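Local coordinates for adenosine monophosphate-protein transferase (Thermoplasma acidophilum, PDB 1RLH), which is of unproven function but belongs to the adenosine-specific kinase family and may transfer adenosine monophosphate to proteins, at residues 22-27 with 76-81; 29-34 with 120-125; 56-61 with 95-100. All blocks are in the same frame, centred on the assembly; numbering follows the deposited sequence.

In the fold
Contacts 2 and 3 lie in one antiparallel five-stranded sheet, ordered 69-73, 55-61, 94-100, 28-34, 118-124. Contact 3 pairs the second and third strands. Contact 2 pairs the last two. Their centres are about 9 Å apart, and a probable hydrogen bond of 2.8 Å from I97 N to I30 O joins them. Contact 1 sits against one face of this sheet, where the loop 22-27 meets helix 76-89. Its centre is about 9 Å from that of contact 3, with A81 packed on L98. It is about 14 Å from that of contact 2. A bound sodium ion lies about 6 Å from the side chain of F121, in contact 2.

Contact 1 of 3, residues 22-27 with 76-81; sequences VIPAEA and DDLVKA
P24 O accepts a hydrogen bond from A27 N at 2.9 Å, and the same two residues carry their side chains onto L78 of the helix. The bond closes a type II beta turn from P24 to A27. E26 takes the third place in the turn with a positive phi of 65°. A25 and E26 make up the tip of the turn. P24 and A27, at its two ends, touch the helix.

The contact itself is apolar. No hydrogen bond crosses it. The ring of P24 wedges between L78 and A81, residues one helical turn apart on the same side of the helix. Its CG does most of the touching. P24 CG lies 3.9 Å from A81 CB and 4.0 Å from L78 CD2. P24 CD also meets the A81 methyl. L78 uses its CD2 branch here, and its side chain runs obliquely to that of P24. L78 CD2 also meets A27 CB, more loosely, at 4.3 Å.

V22 closes the other end. V22 CG1 is turned opposite to the backbone N (chi1 176°) and packs on A81 CB at 3.9 Å. The A81 methyl thus touches both V22 and P24. V22 also lies against E84 and R88, farther along the helix, and V22 N is hydrogen-bonded to N85 OD1.

P24 and A81 both rest on L98 of strand 94-100, so loop, helix and sheet meet at L98. Helix 76-89 links strands 69-73 and 94-100, which run parallel with strand 55-61 between them. That connection is a beta-alpha-beta crossover, here with the loop 22-27 packed along its helix.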
loop_
_atom_site.group_PDB
_atom_site.type_symbol
_atom_site.label_atom_id
_atom_site.label_comp_id
_atom_site.label_asym_id
_atom_site.label_seq_id
_atom_site.Cartn_x
_atom_site.Cartn_y
_atom_site.Cartn_z
ATOM N N VAL A 22 -5.044 3.678 -7.061
ATOM C CA VAL A 22 -4.670 3.864 -8.452
ATOM C C VAL A 22 -3.802 2.664 -8.809
ATOM O O VAL A 22 -2.728 2.470 -8.237
ATOM C CB VAL A 22 -3.841 5.156 -8.654
ATOM C CG1 VAL A 22 -3.385 5.263 -10.103
ATOM C CG2 VAL A 22 -4.674 6.371 -8.272
ATOM N N ILE A 23 -4.286 1.843 -9.731
ATOM C CA ILE A 23 -3.547 0.669 -10.166
ATOM C C ILE A 23 -3.405 0.741 -11.680
ATOM O O ILE A 23 -4.335 0.412 -12.417
ATOM C CB ILE A 23 -4.286 -0.637 -9.777
ATOM C CG1 ILE A 23 -4.533 -0.664 -8.263
ATOM C CG2 ILE A 23 -3.462 -1.846 -10.189
ATOM C CD1 ILE A 23 -5.333 -1.865 -7.797
ATOM N N PRO A 24 -2.240 1.199 -12.166
ATOM C CA PRO A 24 -2.002 1.306 -13.609
ATOM C C PRO A 24 -2.195 -0.039 -14.306
ATOM O O PRO A 24 -1.994 -1.093 -13.703
ATOM C CB PRO A 24 -0.559 1.802 -13.681
ATOM C CG PRO A 24 -0.447 2.649 -12.444
ATOM C CD PRO A 24 -1.113 1.767 -11.407
ATOM N N ALA A 25 -2.583 0.007 -15.577
ATOM C CA ALA A 25 -2.825 -1.205 -16.352
ATOM C C ALA A 25 -1.766 -2.290 -16.157
ATOM O O ALA A 25 -0.568 -2.020 -16.214
ATOM C CB ALA A 25 -2.942 -0.855 -17.836
ATOM N N GLU A 26 -2.230 -3.516 -15.927
ATOM C CA GLU A 26 -1.369 -4.683 -15.738
ATOM C C GLU A 26 -0.475 -4.658 -14.502
ATOM O O GLU A 26 0.419 -5.490 -14.373
ATOM C CB GLU A 26 -0.494 -4.908 -16.976
ATOM C CG GLU A 26 -1.272 -5.190 -18.256
ATOM C CD GLU A 26 -0.380 -5.672 -19.387
ATOM O OE1 GLU A 26 0.605 -4.977 -19.715
ATOM O OE2 GLU A 26 -0.665 -6.752 -19.952
ATOM N N ALA A 27 -0.706 -3.716 -13.593
ATOM C CA ALA A 27 0.117 -3.643 -12.393
ATOM C C ALA A 27 -0.484 -4.433 -11.236
ATOM O O ALA A 27 -1.695 -4.626 -11.158
ATOM C CB ALA A 27 0.310 -2.193 -11.975
ATOM N N ASP A 76 8.434 5.943 -13.505
ATOM C CA ASP A 76 7.772 7.169 -13.078
ATOM C C ASP A 76 6.272 7.040 -12.861
ATOM O O ASP A 76 5.741 7.566 -11.884
ATOM C CB ASP A 76 8.052 8.297 -14.076
ATOM C CG ASP A 76 9.487 8.780 -14.012
ATOM O OD1 ASP A 76 9.966 9.058 -12.894
ATOM O OD2 ASP A 76 10.134 8.887 -15.075
ATOM N N ASP A 77 5.588 6.349 -13.767
ATOM C CA ASP A 77 4.147 6.177 -13.641
ATOM C C ASP A 77 3.775 5.372 -12.402
ATOM O O ASP A 77 2.810 5.700 -11.713
ATOM C CB ASP A 77 3.574 5.493 -14.885
ATOM C CG ASP A 77 3.795 6.301 -16.148
ATOM O OD1 ASP A 77 3.484 7.512 -16.144
ATOM O OD2 ASP A 77 4.275 5.723 -17.147
ATOM N N LEU A 78 4.535 4.318 -12.119
ATOM C CA LEU A 78 4.258 3.489 -10.949
ATOM C C LEU A 78 4.598 4.232 -9.661
ATOM O O LEU A 78 3.873 4.140 -8.667
ATOM C CB LEU A 78 5.044 2.178 -11.018
ATOM C CG LEU A 78 4.718 1.269 -12.205
ATOM C CD1 LEU A 78 5.470 -0.047 -12.060
ATOM C CD2 LEU A 78 3.223 1.016 -12.266
ATOM N N VAL A 79 5.707 4.965 -9.677
ATOM C CA VAL A 79 6.111 5.727 -8.508
ATOM C C VAL A 79 5.061 6.790 -8.190
ATOM O O VAL A 79 4.678 6.957 -7.036
ATOM C CB VAL A 79 7.482 6.417 -8.723
ATOM C CG1 VAL A 79 7.768 7.375 -7.576
ATOM C CG2 VAL A 79 8.585 5.370 -8.811
ATOM N N LYS A 80 4.590 7.498 -9.213
ATOM C CA LYS A 80 3.582 8.535 -9.016
ATOM C C LYS A 80 2.284 7.950 -8.475
ATOM O O LYS A 80 1.607 8.572 -7.661
ATOM C CB LYS A 80 3.300 9.275 -10.328
ATOM C CG LYS A 80 4.460 10.132 -10.804
ATOM C CD LYS A 80 4.139 10.823 -12.118
ATOM C CE LYS A 80 5.358 11.549 -12.654
ATOM N NZ LYS A 80 5.921 12.477 -11.639
ATOM N N ALA A 81 1.934 6.754 -8.936
ATOM C CA ALA A 81 0.718 6.103 -8.468
ATOM C C ALA A 81 0.881 5.723 -6.996
ATOM O O ALA A 81 -0.061 5.851 -6.217
ATOM C CB ALA A 81 0.424 4.864 -9.308
#

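Contact 2 of 3, residues 29-34 with 120-125; sequences IIVGYS and IFAATA
F121 overlaps the backbone of G32 and the CB of Y33, its ring meeting both obliquely, with F121 CD1 3.5 Å from G32 C and F121 CZ 3.6 Å from Y33 CB. The strands form a classic beta bulge here: F121 and A122 both face V31, and the register between the antiparallel strands shifts by one residue. V31 O accepts two hydrogen bonds, from F121 N at 2.7 Å and from A122 N at 3.0 Å. V31 N in turn donates to A122 O. Beyond the bulge the pairing is regular, and I29 and T124 exchange two backbone bonds. The straighter is I29 N to T124 O, with an angle at the hydrogen of 175°.

The side chains fall on two faces. I30 and I120 touch through CG2 and CD1, and both pack on V111 of helix 104-115. On the other face V31 and A122 lie against L128 of strand 128-134. V31 CG1 meets F121 CD1 there, the two side chains crossing at about a right angle. T124 OG1 is hydrogen-bonded to N126 N and to D146 OD1. T124 CG2 lies 4.1 Å from I29 CG2.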
loop_
_atom_site.group_PDB
_atom_site.type_symbol
_atom_site.label_atom_id
_atom_site.label_comp_id
_atom_site.label_asym_id
_atom_site.label_seq_id
_atom_site.Cartn_x
_atom_site.Cartn_y
_atom_site.Cartn_z
ATOM N N ILE A 29 -0.601 -4.638 -7.042
ATOM C CA ILE A 29 -0.387 -3.763 -5.907
ATOM C C ILE A 29 -0.304 -4.506 -4.585
ATOM O O ILE A 29 -0.950 -5.537 -4.391
ATOM C CB ILE A 29 -1.522 -2.707 -5.819
ATOM C CG1 ILE A 29 -1.141 -1.597 -4.835
ATOM C CG2 ILE A 29 -2.835 -3.371 -5.383
ATOM C CD1 ILE A 29 -2.121 -0.420 -4.869
ATOM N N ILE A 30 0.531 -3.982 -3.697
ATOM C CA ILE A 30 0.682 -4.524 -2.356
ATOM C C ILE A 30 0.538 -3.332 -1.417
ATOM O O ILE A 30 1.228 -2.323 -1.571
ATOM C CB ILE A 30 2.073 -5.144 -2.111
ATOM C CG1 ILE A 30 2.320 -6.305 -3.079
ATOM C CG2 ILE A 30 2.159 -5.638 -0.665
ATOM C CD1 ILE A 30 3.762 -6.777 -3.096
ATOM N N VAL A 31 -0.380 -3.437 -0.463
ATOM C CA VAL A 31 -0.585 -2.370 0.509
ATOM C C VAL A 31 -0.368 -3.010 1.869
ATOM O O VAL A 31 -0.928 -4.063 2.160
ATOM C CB VAL A 31 -2.012 -1.783 0.442
ATOM C CG1 VAL A 31 -2.138 -0.635 1.436
ATOM C CG2 VAL A 31 -2.310 -1.285 -0.980
ATOM N N GLY A 32 0.457 -2.390 2.699
ATOM C CA GLY A 32 0.709 -2.977 4.002
ATOM C C GLY A 32 1.062 -1.993 5.092
ATOM O O GLY A 32 1.045 -0.778 4.890
ATOM N N TYR A 33 1.380 -2.550 6.256
ATOM C CA TYR A 33 1.748 -1.791 7.447
ATOM C C TYR A 33 3.172 -2.200 7.827
ATOM O O TYR A 33 3.430 -3.381 8.046
ATOM C CB TYR A 33 0.787 -2.150 8.587
ATOM C CG TYR A 33 1.179 -1.597 9.939
ATOM C CD1 TYR A 33 1.079 -0.233 10.215
ATOM C CD2 TYR A 33 1.675 -2.438 10.934
ATOM C CE1 TYR A 33 1.468 0.280 11.450
ATOM C CE2 TYR A 33 2.065 -1.937 12.169
ATOM C CZ TYR A 33 1.960 -0.580 12.420
ATOM O OH TYR A 33 2.350 -0.085 13.641
ATOM N N SER A 34 4.093 -1.241 7.903
ATOM C CA SER A 34 5.478 -1.553 8.250
ATOM C C SER A 34 5.682 -1.703 9.760
ATOM O O SER A 34 4.978 -1.079 10.555
ATOM C CB SER A 34 6.413 -0.463 7.712
ATOM O OG SER A 34 6.012 0.816 8.170
ATOM N N ILE A 120 0.339 -7.379 5.818
ATOM C CA ILE A 120 -0.260 -7.120 4.512
ATOM C C ILE A 120 -1.744 -6.758 4.602
ATOM O O ILE A 120 -2.512 -7.452 5.263
ATOM C CB ILE A 120 -0.106 -8.359 3.584
ATOM C CG1 ILE A 120 1.373 -8.757 3.479
ATOM C CG2 ILE A 120 -0.686 -8.058 2.199
ATOM C CD1 ILE A 120 2.299 -7.645 3.018
ATOM N N PHE A 121 -2.134 -5.669 3.939
ATOM C CA PHE A 121 -3.531 -5.232 3.910
ATOM C C PHE A 121 -4.162 -5.737 2.614
ATOM O O PHE A 121 -5.317 -6.162 2.597
ATOM C CB PHE A 121 -3.632 -3.704 3.942
ATOM C CG PHE A 121 -3.296 -3.092 5.276
ATOM C CD1 PHE A 121 -2.478 -1.968 5.349
ATOM C CD2 PHE A 121 -3.815 -3.619 6.454
ATOM C CE1 PHE A 121 -2.182 -1.378 6.579
ATOM C CE2 PHE A 121 -3.524 -3.033 7.688
ATOM C CZ PHE A 121 -2.708 -1.913 7.748
ATOM N N ALA A 122 -3.387 -5.678 1.534
ATOM C CA ALA A 122 -3.846 -6.132 0.221
ATOM C C ALA A 122 -2.674 -6.564 -0.655
ATOM O O ALA A 122 -1.560 -6.079 -0.508
ATOM C CB ALA A 122 -4.622 -5.027 -0.480
ATOM N N ALA A 123 -2.953 -7.481 -1.571
ATOM C CA ALA A 123 -1.964 -8.004 -2.506
ATOM C C ALA A 123 -2.854 -8.504 -3.630
ATOM O O ALA A 123 -3.408 -9.599 -3.548
ATOM C CB ALA A 123 -1.195 -9.154 -1.863
ATOM N N THR A 124 -3.002 -7.704 -4.682
ATOM C CA THR A 124 -3.920 -8.086 -5.744
ATOM C C THR A 124 -3.724 -7.283 -7.023
ATOM O O THR A 124 -2.975 -6.311 -7.053
ATOM C CB THR A 124 -5.377 -7.857 -5.258
ATOM O OG1 THR A 124 -6.310 -8.286 -6.252
ATOM C CG2 THR A 124 -5.607 -6.363 -4.972
ATOM N N ALA A 125 -4.421 -7.706 -8.072
ATOM C CA ALA A 125 -4.390 -7.024 -9.356
ATOM C C ALA A 125 -5.790 -6.461 -9.588
ATOM O O ALA A 125 -6.014 -5.675 -10.510
ATOM C CB ALA A 125 -4.024 -8.004 -10.468
#

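Contact 3 of 3, residues 56-61 with 95-100; sequences YGIGFS and FVILIR
F60 presents a ring edge to F95: its CD1 lies 4.2 Å from F95 CB, which sits near the plane of the F60 ring. At the other end of the strand pair, the Y56 ring has CG1 of I58 at its edge and in its plane. The Y56 hydroxyl is hydrogen-bonded to ND2 of N44. Y56 and F95 share a torsion in which CG stands between the backbone N and the carbonyl carbon, the crowded position (chi1 80° and 65°). In both, the ring leads away from the facing strand and CB stays near it. The F95 ring packs instead with I30 and C114.

Between the aromatics, I58 and I97 lie side by side and point the same way, with I58 CG2 4.0 Å from I97 CG1. Y56 CB meets I99 CG1 in the same row.

The strands are antiparallel neighbours inside the five-stranded sheet, which has helix 104-115 on one face and helix 76-89 on the other, among other cover. F95, I97 and I99 point to helix 104-115. V96 and L98 point to helix 76-89. V96 is paired with G59 and L98 with G57. The two glycines put no side chain beside V96 and L98, which pack on I86 and on A81 and C82 respectively.

Four backbone hydrogen bonds join G57 to L98 and G59 to V96. The shortest is G59 N to V96 O at 2.7 Å. L98 O takes G57 N at 3.0 Å. L98 O also receives a CA-H...O contact from Y56 CA at 3.1 Å.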
loop_
_atom_site.group_PDB
_atom_site.type_symbol
_atom_site.label_atom_id
_atom_site.label_comp_id
_atom_site.label_asym_id
_atom_site.label_seq_id
_atom_site.Cartn_x
_atom_site.Cartn_y
_atom_site.Cartn_z
ATOM N N TYR A 56 8.733 -1.146 -11.222
ATOM C CA TYR A 56 8.070 -1.057 -9.930
ATOM C C TYR A 56 8.163 0.322 -9.304
ATOM O O TYR A 56 8.910 1.189 -9.758
ATOM C CB TYR A 56 8.678 -2.082 -8.967
ATOM C CG TYR A 56 9.991 -1.640 -8.352
ATOM C CD1 TYR A 56 10.034 -1.097 -7.065
ATOM C CD2 TYR A 56 11.187 -1.735 -9.068
ATOM C CE1 TYR A 56 11.237 -0.659 -6.506
ATOM C CE2 TYR A 56 12.394 -1.297 -8.516
ATOM C CZ TYR A 56 12.411 -0.762 -7.236
ATOM O OH TYR A 56 13.603 -0.333 -6.691
ATOM N N GLY A 57 7.387 0.500 -8.245
ATOM C CA GLY A 57 7.379 1.746 -7.513
ATOM C C GLY A 57 7.037 1.404 -6.077
ATOM O O GLY A 57 6.364 0.401 -5.824
ATOM N N ILE A 58 7.517 2.211 -5.139
ATOM C CA ILE A 58 7.233 1.998 -3.727
ATOM C C ILE A 58 6.936 3.333 -3.064
ATOM O O ILE A 58 7.645 4.313 -3.287
ATOM C CB ILE A 58 8.429 1.386 -2.968
ATOM C CG1 ILE A 58 8.909 0.110 -3.653
ATOM C CG2 ILE A 58 8.016 1.082 -1.529
ATOM C CD1 ILE A 58 10.166 -0.473 -3.028
ATOM N N GLY A 59 5.889 3.355 -2.246
ATOM C CA GLY A 59 5.510 4.552 -1.515
ATOM C C GLY A 59 5.481 4.189 -0.041
ATOM O O GLY A 59 5.057 3.090 0.310
ATOM N N PHE A 60 5.928 5.099 0.820
ATOM C CA PHE A 60 5.968 4.842 2.261
ATOM C C PHE A 60 5.524 6.082 3.035
ATOM O O PHE A 60 6.020 7.179 2.797
ATOM C CB PHE A 60 7.393 4.449 2.675
ATOM C CG PHE A 60 7.576 4.277 4.161
ATOM C CD1 PHE A 60 6.928 3.250 4.844
ATOM C CD2 PHE A 60 8.387 5.151 4.879
ATOM C CE1 PHE A 60 7.089 3.097 6.227
ATOM C CE2 PHE A 60 8.553 5.008 6.258
ATOM C CZ PHE A 60 7.902 3.980 6.934
ATOM N N SER A 61 4.597 5.899 3.969
ATOM C CA SER A 61 4.079 7.011 4.756
ATOM C C SER A 61 4.848 7.170 6.072
ATOM O O SER A 61 4.537 6.522 7.069
ATOM C CB SER A 61 2.585 6.784 5.036
ATOM O OG SER A 61 1.888 8.000 5.280
ATOM N N PHE A 95 2.557 1.338 3.506
ATOM C CA PHE A 95 3.449 1.270 2.360
ATOM C C PHE A 95 2.633 0.722 1.197
ATOM O O PHE A 95 1.690 -0.053 1.394
ATOM C CB PHE A 95 4.720 0.436 2.639
ATOM C CG PHE A 95 4.481 -1.030 2.886
ATOM C CD1 PHE A 95 4.329 -1.918 1.825
ATOM C CD2 PHE A 95 4.483 -1.530 4.182
ATOM C CE1 PHE A 95 4.191 -3.285 2.048
ATOM C CE2 PHE A 95 4.345 -2.902 4.419
ATOM C CZ PHE A 95 4.200 -3.779 3.352
ATOM N N VAL A 96 2.956 1.185 -0.004
ATOM C CA VAL A 96 2.263 0.770 -1.214
ATOM C C VAL A 96 3.309 0.409 -2.252
ATOM O O VAL A 96 4.226 1.186 -2.509
ATOM C CB VAL A 96 1.382 1.909 -1.797
ATOM C CG1 VAL A 96 0.789 1.473 -3.133
ATOM C CG2 VAL A 96 0.263 2.274 -0.819
ATOM N N ILE A 97 3.174 -0.774 -2.836
ATOM C CA ILE A 97 4.104 -1.224 -3.860
ATOM C C ILE A 97 3.308 -1.566 -5.117
ATOM O O ILE A 97 2.246 -2.178 -5.037
ATOM C CB ILE A 97 4.878 -2.486 -3.399
ATOM C CG1 ILE A 97 5.725 -2.165 -2.167
ATOM C CG2 ILE A 97 5.769 -2.995 -4.528
ATOM C CD1 ILE A 97 6.295 -3.403 -1.479
ATOM N N LEU A 98 3.806 -1.135 -6.271
ATOM C CA LEU A 98 3.160 -1.432 -7.545
ATOM C C LEU A 98 4.210 -2.097 -8.416
ATOM O O LEU A 98 5.316 -1.583 -8.557
ATOM C CB LEU A 98 2.647 -0.154 -8.214
ATOM C CG LEU A 98 1.319 0.393 -7.684
ATOM C CD1 LEU A 98 1.038 1.754 -8.290
ATOM C CD2 LEU A 98 0.199 -0.579 -8.019
ATOM N N ILE A 99 3.869 -3.251 -8.982
ATOM C CA ILE A 99 4.804 -3.989 -9.822
ATOM C C ILE A 99 4.159 -4.374 -11.143
ATOM O O ILE A 99 3.038 -4.867 -11.177
ATOM C CB ILE A 99 5.285 -5.282 -9.128
ATOM C CG1 ILE A 99 5.883 -4.950 -7.762
ATOM C CG2 ILE A 99 6.332 -5.977 -10.000
ATOM C CD1 ILE A 99 6.143 -6.161 -6.887
ATOM N N ARG A 100 4.885 -4.150 -12.228
ATOM C CA ARG A 100 4.395 -4.474 -13.559
ATOM C C ARG A 100 5.471 -5.263 -14.300
ATOM O O ARG A 100 6.661 -5.112 -14.024
ATOM C CB ARG A 100 4.070 -3.177 -14.309
ATOM C CG ARG A 100 3.686 -3.358 -15.759
ATOM C CD ARG A 100 3.547 -2.007 -16.453
ATOM N NE ARG A 100 2.352 -1.278 -16.042
ATOM C CZ ARG A 100 2.067 -0.040 -16.435
ATOM N NH1 ARG A 100 2.901 0.602 -17.241
ATOM N NH2 ARG A 100 0.947 0.549 -16.044
#